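Long-range contact in ribosomal RNA processing protein 6 (Trypanosoma brucei brucei, PDB 4NLC), which probably trims RNA from its 3' end as an exosome-associated 3'-5' exoribonuclease, here represented by its catalytic core of exonuclease and HRDC domains: residues L97-T109 / D303-A315. The protein carries 1 engineered substitution. Residues are numbered along the deposited sequence; the frame is centred on the assembly and turned at random.
Sequences LEHHDFYSYQGFT and DMAAREADDSPSA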
loop_
_atom_site.group_PDB
_atom_site.type_symbol
_atom_site.label_atom_id
_atom_site.label_comp_id
_atom_site.label_asym_id
_atom_site.label_seq_id
_atom_site.Cartn_x
_atom_site.Cartn_y
_atom_site.Cartn_z
ATOM N N LEU A 97 6.095 5.051 0.711
ATOM C CA LEU A 97 4.943 5.315 -0.140
ATOM C C LEU A 97 3.795 5.828 0.705
ATOM O O LEU A 97 3.667 5.427 1.863
ATOM C CB LEU A 97 4.472 3.992 -0.802
ATOM C CG LEU A 97 5.395 3.180 -1.723
ATOM C CD1 LEU A 97 4.704 1.895 -2.168
ATOM C CD2 LEU A 97 5.745 3.934 -2.968
ATOM N N GLU A 98 2.919 6.663 0.115
ATOM C CA GLU A 98 1.643 7.045 0.745
ATOM C C GLU A 98 0.545 6.407 -0.124
ATOM O O GLU A 98 0.744 6.196 -1.331
ATOM C CB GLU A 98 1.471 8.552 0.945
ATOM C CG GLU A 98 2.571 9.196 1.783
ATOM C CD GLU A 98 2.752 8.697 3.206
ATOM O OE1 GLU A 98 1.798 8.117 3.770
ATOM O OE2 GLU A 98 3.852 8.905 3.765
ATOM N N HIS A 99 -0.565 6.027 0.483
ATOM C CA HIS A 99 -1.606 5.234 -0.195
ATOM C C HIS A 99 -3.041 5.710 0.128
ATOM O O HIS A 99 -3.247 6.459 1.084
ATOM C CB HIS A 99 -1.387 3.761 0.264
ATOM C CG HIS A 99 -2.213 2.700 -0.396
ATOM N ND1 HIS A 99 -3.361 2.214 0.199
ATOM C CD2 HIS A 99 -1.955 1.967 -1.504
ATOM C CE1 HIS A 99 -3.811 1.259 -0.602
ATOM N NE2 HIS A 99 -3.009 1.083 -1.645
ATOM N N HIS A 100 -4.018 5.294 -0.689
ATOM C CA HIS A 100 -5.427 5.607 -0.483
ATOM C C HIS A 100 -6.257 4.325 -0.599
ATOM O O HIS A 100 -6.136 3.600 -1.576
ATOM C CB HIS A 100 -5.946 6.691 -1.465
ATOM C CG HIS A 100 -7.392 7.033 -1.209
ATOM N ND1 HIS A 100 -7.765 7.854 -0.148
ATOM C CD2 HIS A 100 -8.511 6.559 -1.804
ATOM C CE1 HIS A 100 -9.089 7.893 -0.170
ATOM N NE2 HIS A 100 -9.585 7.132 -1.147
ATOM N N ASP A 101 -7.141 4.089 0.352
ATOM C CA ASP A 101 -7.932 2.871 0.330
ATOM C C ASP A 101 -9.426 3.074 0.473
ATOM O O ASP A 101 -10.150 2.124 0.211
ATOM C CB ASP A 101 -7.420 1.860 1.396
ATOM C CG ASP A 101 -7.378 2.348 2.837
ATOM O OD1 ASP A 101 -8.356 2.983 3.279
ATOM O OD2 ASP A 101 -6.396 2.034 3.540
ATOM N N PHE A 102 -9.908 4.253 0.916
ATOM C CA PHE A 102 -11.365 4.427 1.129
ATOM C C PHE A 102 -12.198 4.512 -0.159
ATOM O O PHE A 102 -13.151 3.762 -0.308
ATOM C CB PHE A 102 -11.667 5.622 2.039
ATOM C CG PHE A 102 -13.052 5.575 2.642
ATOM C CD1 PHE A 102 -13.350 4.689 3.670
ATOM C CD2 PHE A 102 -14.060 6.407 2.176
ATOM C CE1 PHE A 102 -14.639 4.630 4.210
ATOM C CE2 PHE A 102 -15.343 6.352 2.725
ATOM C CZ PHE A 102 -15.619 5.463 3.735
ATOM N N TYR A 103 -11.842 5.415 -1.080
ATOM C CA TYR A 103 -12.551 5.626 -2.352
ATOM C C TYR A 103 -11.893 4.892 -3.504
ATOM O O TYR A 103 -11.628 5.462 -4.570
ATOM C CB TYR A 103 -12.717 7.126 -2.643
ATOM C CG TYR A 103 -13.537 7.844 -1.594
ATOM C CD1 TYR A 103 -14.924 7.740 -1.577
ATOM C CD2 TYR A 103 -12.929 8.672 -0.650
ATOM C CE1 TYR A 103 -15.687 8.419 -0.631
ATOM C CE2 TYR A 103 -13.685 9.378 0.284
ATOM C CZ TYR A 103 -15.065 9.234 0.301
ATOM O OH TYR A 103 -15.831 9.905 1.224
ATOM N N SER A 104 -11.625 3.605 -3.271
ATOM C CA SER A 104 -11.006 2.679 -4.202
ATOM C C SER A 104 -11.193 1.266 -3.661
ATOM O O SER A 104 -10.993 1.023 -2.452
ATOM C CB SER A 104 -9.522 2.985 -4.374
ATOM O OG SER A 104 -8.924 2.026 -5.224
ATOM N N TYR A 105 -11.569 0.329 -4.562
ATOM C CA TYR A 105 -11.760 -1.069 -4.165
ATOM C C TYR A 105 -10.459 -1.726 -3.722
ATOM O O TYR A 105 -10.374 -2.197 -2.595
ATOM C CB TYR A 105 -12.442 -1.889 -5.260
ATOM C CG TYR A 105 -12.799 -3.259 -4.749
ATOM C CD1 TYR A 105 -13.877 -3.443 -3.883
ATOM C CD2 TYR A 105 -12.015 -4.366 -5.062
ATOM C CE1 TYR A 105 -14.166 -4.696 -3.345
ATOM C CE2 TYR A 105 -12.303 -5.626 -4.538
ATOM C CZ TYR A 105 -13.381 -5.787 -3.686
ATOM O OH TYR A 105 -13.669 -7.035 -3.192
ATOM N N GLN A 106 -9.452 -1.750 -4.595
ATOM C CA GLN A 106 -8.161 -2.349 -4.275
ATOM C C GLN A 106 -7.258 -1.351 -3.588
ATOM O O GLN A 106 -6.304 -1.745 -2.922
ATOM C CB GLN A 106 -7.465 -2.878 -5.546
ATOM C CG GLN A 106 -8.207 -4.029 -6.249
ATOM C CD GLN A 106 -7.492 -4.454 -7.509
ATOM O OE1 GLN A 106 -6.318 -4.839 -7.499
ATOM N NE2 GLN A 106 -8.158 -4.309 -8.633
ATOM N N GLY A 107 -7.547 -0.067 -3.769
ATOM C CA GLY A 107 -6.702 0.986 -3.230
ATOM C C GLY A 107 -5.649 1.354 -4.255
ATOM O O GLY A 107 -5.509 0.680 -5.284
ATOM N N PHE A 108 -4.934 2.455 -4.015
ATOM C CA PHE A 108 -3.885 2.878 -4.934
ATOM C C PHE A 108 -2.822 3.714 -4.253
ATOM O O PHE A 108 -3.121 4.497 -3.356
ATOM C CB PHE A 108 -4.450 3.588 -6.204
ATOM C CG PHE A 108 -5.346 4.784 -5.964
ATOM C CD1 PHE A 108 -4.807 6.036 -5.696
ATOM C CD2 PHE A 108 -6.733 4.664 -6.047
ATOM C CE1 PHE A 108 -5.640 7.143 -5.479
ATOM C CE2 PHE A 108 -7.565 5.761 -5.805
ATOM C CZ PHE A 108 -7.014 6.998 -5.542
ATOM N N THR A 109 -1.592 3.615 -4.752
ATOM C CA THR A 109 -0.492 4.427 -4.251
ATOM C C THR A 109 -0.662 5.875 -4.718
ATOM O O THR A 109 -0.882 6.130 -5.906
ATOM C CB THR A 109 0.840 3.834 -4.677
ATOM O OG1 THR A 109 0.823 2.446 -4.342
ATOM C CG2 THR A 109 2.023 4.526 -3.990
ATOM N N ASP A 303 -20.070 -6.009 -1.631
ATOM C CA ASP A 303 -18.776 -6.257 -2.253
ATOM C C ASP A 303 -18.863 -6.106 -3.782
ATOM O O ASP A 303 -17.999 -5.468 -4.358
ATOM C CB ASP A 303 -18.191 -7.605 -1.833
ATOM C CG ASP A 303 -16.756 -7.755 -2.307
ATOM O OD1 ASP A 303 -15.845 -7.233 -1.628
ATOM O OD2 ASP A 303 -16.551 -8.359 -3.371
ATOM N N MET A 304 -19.903 -6.654 -4.420
ATOM C CA MET A 304 -20.139 -6.517 -5.866
ATOM C C MET A 304 -20.268 -5.028 -6.270
ATOM O O MET A 304 -19.549 -4.569 -7.152
ATOM C CB MET A 304 -21.381 -7.324 -6.314
ATOM C CG MET A 304 -21.144 -8.826 -6.320
ATOM S SD MET A 304 -22.587 -9.895 -6.684
ATOM C CE MET A 304 -21.900 -10.909 -8.023
ATOM N N ALA A 305 -21.108 -4.268 -5.554
ATOM C CA ALA A 305 -21.320 -2.847 -5.801
ATOM C C ALA A 305 -20.036 -2.024 -5.579
ATOM O O ALA A 305 -19.837 -1.006 -6.244
ATOM C CB ALA A 305 -22.440 -2.334 -4.918
ATOM N N ALA A 306 -19.165 -2.478 -4.665
ATOM C CA ALA A 306 -17.900 -1.820 -4.347
ATOM C C ALA A 306 -16.931 -1.961 -5.525
ATOM O O ALA A 306 -16.238 -0.999 -5.863
ATOM C CB ALA A 306 -17.301 -2.427 -3.088
ATOM N N ARG A 307 -16.913 -3.159 -6.147
ATOM C CA ARG A 307 -16.120 -3.516 -7.326
ATOM C C ARG A 307 -16.496 -2.675 -8.546
ATOM O O ARG A 307 -15.619 -2.104 -9.216
ATOM C CB ARG A 307 -16.245 -5.014 -7.633
ATOM C CG ARG A 307 -15.482 -5.866 -6.629
ATOM C CD ARG A 307 -15.711 -7.344 -6.866
ATOM N NE ARG A 307 -15.236 -8.151 -5.741
ATOM C CZ ARG A 307 -14.095 -8.835 -5.699
ATOM N NH1 ARG A 307 -13.254 -8.811 -6.729
ATOM N NH2 ARG A 307 -13.775 -9.526 -4.621
ATOM N N GLU A 308 -17.810 -2.565 -8.788
ATOM C CA GLU A 308 -18.419 -1.791 -9.859
ATOM C C GLU A 308 -18.157 -0.278 -9.716
ATOM O O GLU A 308 -17.783 0.378 -10.690
ATOM C CB GLU A 308 -19.933 -2.090 -9.912
ATOM C CG GLU A 308 -20.271 -3.540 -10.223
ATOM C CD GLU A 308 -19.751 -4.043 -11.559
ATOM O OE1 GLU A 308 -20.204 -3.535 -12.611
ATOM O OE2 GLU A 308 -18.868 -4.933 -11.552
ATOM N N ALA A 309 -18.313 0.264 -8.506
ATOM C CA ALA A 309 -18.121 1.693 -8.265
ATOM C C ALA A 309 -16.645 2.045 -8.108
ATOM O O ALA A 309 -16.281 3.222 -8.189
ATOM C CB ALA A 309 -18.897 2.120 -7.028
ATOM N N ASP A 310 -15.795 1.023 -7.947
ATOM C CA ASP A 310 -14.369 1.148 -7.641
ATOM C C ASP A 310 -14.206 1.944 -6.334
ATOM O O ASP A 310 -13.442 2.907 -6.249
ATOM C CB ASP A 310 -13.502 1.690 -8.796
ATOM C CG ASP A 310 -12.005 1.552 -8.503
ATOM O OD1 ASP A 310 -11.633 0.652 -7.703
ATOM O OD2 ASP A 310 -11.217 2.379 -9.023
ATOM N N ASP A 311 -14.993 1.539 -5.330
ATOM C CA ASP A 311 -14.972 2.107 -3.994
ATOM C C ASP A 311 -14.668 0.990 -3.000
ATOM O O ASP A 311 -14.901 -0.173 -3.309
ATOM C CB ASP A 311 -16.348 2.720 -3.682
ATOM C CG ASP A 311 -16.413 4.220 -3.855
ATOM O OD1 ASP A 311 -15.334 4.856 -4.004
ATOM O OD2 ASP A 311 -17.528 4.767 -3.819
ATOM N N SER A 312 -14.204 1.327 -1.796
ATOM C CA SER A 312 -14.014 0.252 -0.820
ATOM C C SER A 312 -15.427 -0.182 -0.339
ATOM O O SER A 312 -16.342 0.653 -0.394
ATOM C CB SER A 312 -13.176 0.723 0.364
ATOM O OG SER A 312 -13.896 1.640 1.165
ATOM N N PRO A 313 -15.647 -1.442 0.119
ATOM C CA PRO A 313 -16.976 -1.806 0.655
ATOM C C PRO A 313 -17.501 -0.813 1.722
ATOM O O PRO A 313 -18.684 -0.529 1.729
ATOM C CB PRO A 313 -16.749 -3.223 1.213
ATOM C CG PRO A 313 -15.639 -3.762 0.390
ATOM C CD PRO A 313 -14.707 -2.571 0.259
ATOM N N SER A 314 -16.615 -0.214 2.542
ATOM C CA SER A 314 -16.991 0.795 3.549
ATOM C C SER A 314 -17.524 2.092 2.921
ATOM O O SER A 314 -18.387 2.733 3.506
ATOM C CB SER A 314 -15.825 1.097 4.485
ATOM O OG SER A 314 -15.531 -0.044 5.272
ATOM N N ALA A 315 -17.042 2.461 1.723
ATOM C CA ALA A 315 -17.535 3.658 1.048
ATOM C C ALA A 315 -18.932 3.392 0.420
ATOM O O ALA A 315 -19.685 4.334 0.165
ATOM C CB ALA A 315 -16.530 4.140 0.002
HETATM O O HOH W 1 -8.808 2.619 -7.805
HETATM O O HOH W 2 -9.362 -0.786 -7.542
#
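A chi1 of -172° sets the Tyr105 ring opposite the residue's own amide nitrogen and sends it out of the hairpin loop between strands 92-100 and 108-115 to Asp303 and Arg307 on helix 289-309; a similar chi1 turns Asp303 CG away from its backbone N, and the carboxylate stands across the ring, planes 73° apart, with OD1 at the ring edge. The loop belongs to the RNase H-like exonuclease domain and the helix to the HRDC domain, so this contact joins the two. Tyrosine suits the place because it is both flat and polar-ended: Arg307 CG sits 3.6 Å from the Tyr105 ring centroid, a CH-pi contact, while Ala306, small enough to let the ring in, brings CB to the edge near CD1. Tyr105 OH donates to the syn side of Asp303 OD1 at 2.7 Å. Asp303 OD2 forms a salt bridge with Arg307, accepting from NE at 2.7 Å in the guanidinium plane, so this carboxylate ties Tyr105 to the arginine whose CG packs on its ring. The guanidinium, tilted 43° from that ring, has Tyr105 OH over its face without a hydrogen bond.

Helix 289-309 ends in a Schellman motif whose positive-phi residue, Asp310, accepts Tyr105 N on OD1 from above the carboxylate plane; Asn15 also binds OD1, and a water links OD2 to Ser104 OG. Asp311 OD1 lies at the edge of the Tyr103 ring and forms a salt bridge with Arg4. Ala315 CB, a lone methyl able to come this near, sits 4.1 Å from the Phe102 ring centroid, over its face. Ser312 N-caps helix 313-316, its OG accepting from Ala315 N, and grips Phe102 O twice: through Ser312 N at 3.0 Å, and through OG at 2.7 Å, in the carbonyl plane on a lone pair.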